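Long-range contact in peruvianin-I (Thevetia peruviana, PDB 6ORM), which probably acts as a cysteine peptidase of the plant's latex, although its fold is that of a germin-like, hexameric cupin: residues S95-E101 with N144-S150. Residues are numbered along the deposited sequence; the frame is centred on the assembly and turned at random.
Sequences SLVMATE and NATFYAS. With NAG (2-acetamido-2-deoxy-beta-D-glucopyranose), chain E.
Asn-144 touches Glu-101, its CB 3.3 Å from OE1 of Glu-101, and a water also links the two, accepting from ND2 of Asn-144 and donating to OE1 of Glu-101. Asn-144 and Thr-146 are the ends of an Asn-X-Thr sequon, and ND2 of Asn-144 is covalently joined to NAG C1. Next, Thr-146 faces both Thr-100 and Glu-101, a classic beta bulge: Thr-146 O accepts from Thr-100 N at 2.9 Å in a nearly straight bond. Glu-101 N reaches the same oxygen by a longer, more bent one (N-H...O 154°), and Thr-146 N donates back to Glu-101 O. Thr-146 OG1, placed anti to its own carbonyl carbon (chi1 -58°), donates to OE1 of Glu-101 at 2.9 Å from above the carboxylate plane. An alanine in place of Glu-101 would probably leave this hydroxyl and the water without their shared acceptor. Thr-100 OG1 adds a weak bond to Thr-146 O. Beyond the bulge the strands run antiparallel in regular register. Phe-147, an apolar ring suited to the interior, brings CD2 to 3.5 Å from CG1 of Val-97, an oblique contact between buried side chains. Tyr-148 points to the other face and receives Thr-100 OG1 at its ring edge, 3.6 Å from CE1, while its backbone exchanges two hydrogen bonds with Met-98. Small Ala-149 lets its CB lie 3.4 Å from Ser-95 OG, and Ser-150 closes the pairing with two nearly straight backbone bonds to Leu-96. The hydroxyl of Ser-150 bonds Ser-150 of a second subunit; Met-98 packs on Tyr-148 of that subunit, and Tyr-148 on its Met-98. Within the cupin beta-sandwich, the two strands lie side by side inside an antiparallel sheet, with strand 73-79 beside 145-151 and strand 126-129 beside 95-101, while Phe-147 and Val-97 reach strand 104-109.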
loop_
_atom_site.group_PDB
_atom_site.type_symbol
_atom_site.label_atom_id
_atom_site.label_comp_id
_atom_site.label_asym_id
_atom_site.label_seq_id
_atom_site.Cartn_x
_atom_site.Cartn_y
_atom_site.Cartn_z
ATOM N N SER A 95 -5.291 -5.250 -15.822
ATOM C CA SER A 95 -4.729 -5.411 -17.157
ATOM C C SER A 95 -5.360 -4.387 -18.086
ATOM O O SER A 95 -6.583 -4.370 -18.254
ATOM C CB SER A 95 -4.952 -6.829 -17.688
ATOM O OG SER A 95 -4.366 -6.979 -18.970
ATOM N N LEU A 96 -4.526 -3.544 -18.687
ATOM C CA LEU A 96 -4.952 -2.569 -19.683
ATOM C C LEU A 96 -4.505 -3.083 -21.047
ATOM O O LEU A 96 -3.307 -3.105 -21.350
ATOM C CB LEU A 96 -4.368 -1.191 -19.376
ATOM C CG LEU A 96 -4.781 -0.013 -20.263
ATOM C CD1 LEU A 96 -6.297 0.079 -20.386
ATOM C CD2 LEU A 96 -4.212 1.282 -19.705
ATOM N N VAL A 97 -5.469 -3.502 -21.859
ATOM C CA VAL A 97 -5.198 -4.126 -23.149
ATOM C C VAL A 97 -5.208 -3.057 -24.233
ATOM O O VAL A 97 -6.121 -2.227 -24.285
ATOM C CB VAL A 97 -6.238 -5.217 -23.455
ATOM C CG1 VAL A 97 -6.095 -5.706 -24.889
ATOM C CG2 VAL A 97 -6.103 -6.370 -22.478
ATOM N N MET A 98 -4.184 -3.059 -25.087
ATOM C CA MET A 98 -4.186 -2.246 -26.298
ATOM C C MET A 98 -4.104 -3.156 -27.512
ATOM O O MET A 98 -3.116 -3.880 -27.683
ATOM C CB MET A 98 -3.035 -1.240 -26.333
ATOM C CG MET A 98 -3.082 -0.392 -27.605
ATOM S SD MET A 98 -1.978 1.031 -27.650
ATOM C CE MET A 98 -0.380 0.221 -27.672
ATOM N N ALA A 99 -5.127 -3.102 -28.362
ATOM C CA ALA A 99 -5.103 -3.810 -29.632
ATOM C C ALA A 99 -4.265 -3.033 -30.639
ATOM O O ALA A 99 -4.374 -1.809 -30.742
ATOM C CB ALA A 99 -6.524 -4.001 -30.166
ATOM N N THR A 100 -3.404 -3.749 -31.363
ATOM C CA THR A 100 -2.539 -3.129 -32.361
ATOM C C THR A 100 -2.643 -3.737 -33.755
ATOM O O THR A 100 -2.257 -3.068 -34.720
ATOM C CB THR A 100 -1.070 -3.184 -31.910
ATOM O OG1 THR A 100 -0.679 -4.547 -31.709
ATOM C CG2 THR A 100 -0.884 -2.411 -30.608
ATOM N N GLU A 101 -3.143 -4.962 -33.898
ATOM C CA GLU A 101 -3.272 -5.590 -35.205
ATOM C C GLU A 101 -4.483 -6.510 -35.187
ATOM O O GLU A 101 -4.725 -7.203 -34.197
ATOM C CB GLU A 101 -2.004 -6.370 -35.572
ATOM C CG GLU A 101 -2.189 -7.416 -36.660
ATOM C CD GLU A 101 -1.040 -8.406 -36.711
ATOM O OE1 GLU A 101 -1.107 -9.437 -35.999
ATOM O OE2 GLU A 101 -0.071 -8.150 -37.460
ATOM N N ASN A 144 -3.617 -12.634 -38.105
ATOM C CA ASN A 144 -3.272 -12.623 -36.693
ATOM C C ASN A 144 -3.814 -11.377 -36.011
ATOM O O ASN A 144 -3.873 -10.294 -36.600
ATOM C CB ASN A 144 -1.757 -12.653 -36.494
ATOM C CG ASN A 144 -1.121 -13.957 -36.923
ATOM O OD1 ASN A 144 -1.789 -14.974 -37.111
ATOM N ND2 ASN A 144 0.198 -13.920 -37.081
ATOM N N ALA A 145 -4.186 -11.534 -34.747
ATOM C CA ALA A 145 -4.518 -10.419 -33.874
ATOM C C ALA A 145 -3.388 -10.238 -32.871
ATOM O O ALA A 145 -2.905 -11.218 -32.294
ATOM C CB ALA A 145 -5.844 -10.660 -33.155
ATOM N N THR A 146 -2.959 -8.996 -32.674
ATOM C CA THR A 146 -1.927 -8.670 -31.698
ATOM C C THR A 146 -2.462 -7.630 -30.726
ATOM O O THR A 146 -3.070 -6.639 -31.144
ATOM C CB THR A 146 -0.659 -8.146 -32.382
ATOM O OG1 THR A 146 -0.164 -9.130 -33.299
ATOM C CG2 THR A 146 0.421 -7.835 -31.349
ATOM N N PHE A 147 -2.251 -7.865 -29.433
ATOM C CA PHE A 147 -2.547 -6.863 -28.425
ATOM C C PHE A 147 -1.519 -6.947 -27.307
ATOM O O PHE A 147 -0.904 -7.991 -27.081
ATOM C CB PHE A 147 -3.974 -7.000 -27.868
ATOM C CG PHE A 147 -4.275 -8.334 -27.239
ATOM C CD1 PHE A 147 -4.678 -9.406 -28.017
ATOM C CD2 PHE A 147 -4.195 -8.502 -25.865
ATOM C CE1 PHE A 147 -4.974 -10.625 -27.440
ATOM C CE2 PHE A 147 -4.491 -9.719 -25.282
ATOM C CZ PHE A 147 -4.886 -10.782 -26.071
ATOM N N TYR A 148 -1.335 -5.823 -26.622
ATOM C CA TYR A 148 -0.406 -5.711 -25.509
ATOM C C TYR A 148 -1.187 -5.465 -24.229
ATOM O O TYR A 148 -2.079 -4.611 -24.195
ATOM C CB TYR A 148 0.596 -4.580 -25.746
ATOM C CG TYR A 148 1.507 -4.838 -26.917
ATOM C CD1 TYR A 148 1.079 -4.612 -28.218
ATOM C CD2 TYR A 148 2.791 -5.328 -26.725
ATOM C CE1 TYR A 148 1.907 -4.858 -29.293
ATOM C CE2 TYR A 148 3.628 -5.575 -27.792
ATOM C CZ TYR A 148 3.180 -5.338 -29.074
ATOM O OH TYR A 148 4.007 -5.583 -30.144
ATOM N N ALA A 149 -0.857 -6.218 -23.188
ATOM C CA ALA A 149 -1.461 -6.052 -21.875
ATOM C C ALA A 149 -0.465 -5.357 -20.956
ATOM O O ALA A 149 0.626 -5.882 -20.709
ATOM C CB ALA A 149 -1.881 -7.403 -21.294
ATOM N N SER A 150 -0.829 -4.170 -20.476
ATOM C CA SER A 150 -0.071 -3.484 -19.437
ATOM C C SER A 150 -0.694 -3.816 -18.088
ATOM O O SER A 150 -1.906 -3.663 -17.908
ATOM C CB SER A 150 -0.069 -1.972 -19.670
ATOM O OG SER A 150 0.615 -1.632 -20.865
HETATM C C1 NAG E . 1.039 -15.018 -37.476
HETATM C C2 NAG E . 1.396 -14.938 -38.957
HETATM C C3 NAG E . 2.373 -16.056 -39.329
HETATM C C4 NAG E . 3.594 -16.012 -38.417
HETATM C C5 NAG E . 3.155 -16.036 -36.951
HETATM C C6 NAG E . 4.298 -15.818 -35.988
HETATM C C7 NAG E . -0.147 -13.956 -40.584
HETATM C C8 NAG E . -1.400 -14.146 -41.384
HETATM N N2 NAG E . 0.207 -14.975 -39.794
HETATM O O3 NAG E . 2.780 -15.937 -40.690
HETATM O O4 NAG E . 4.431 -17.133 -38.687
HETATM O O5 NAG E . 2.226 -14.972 -36.698
HETATM O O6 NAG E . 4.772 -14.480 -36.056
HETATM O O7 NAG E . 0.517 -12.926 -40.650
HETATM O O HOH W 1 1.325 -11.387 -36.559
#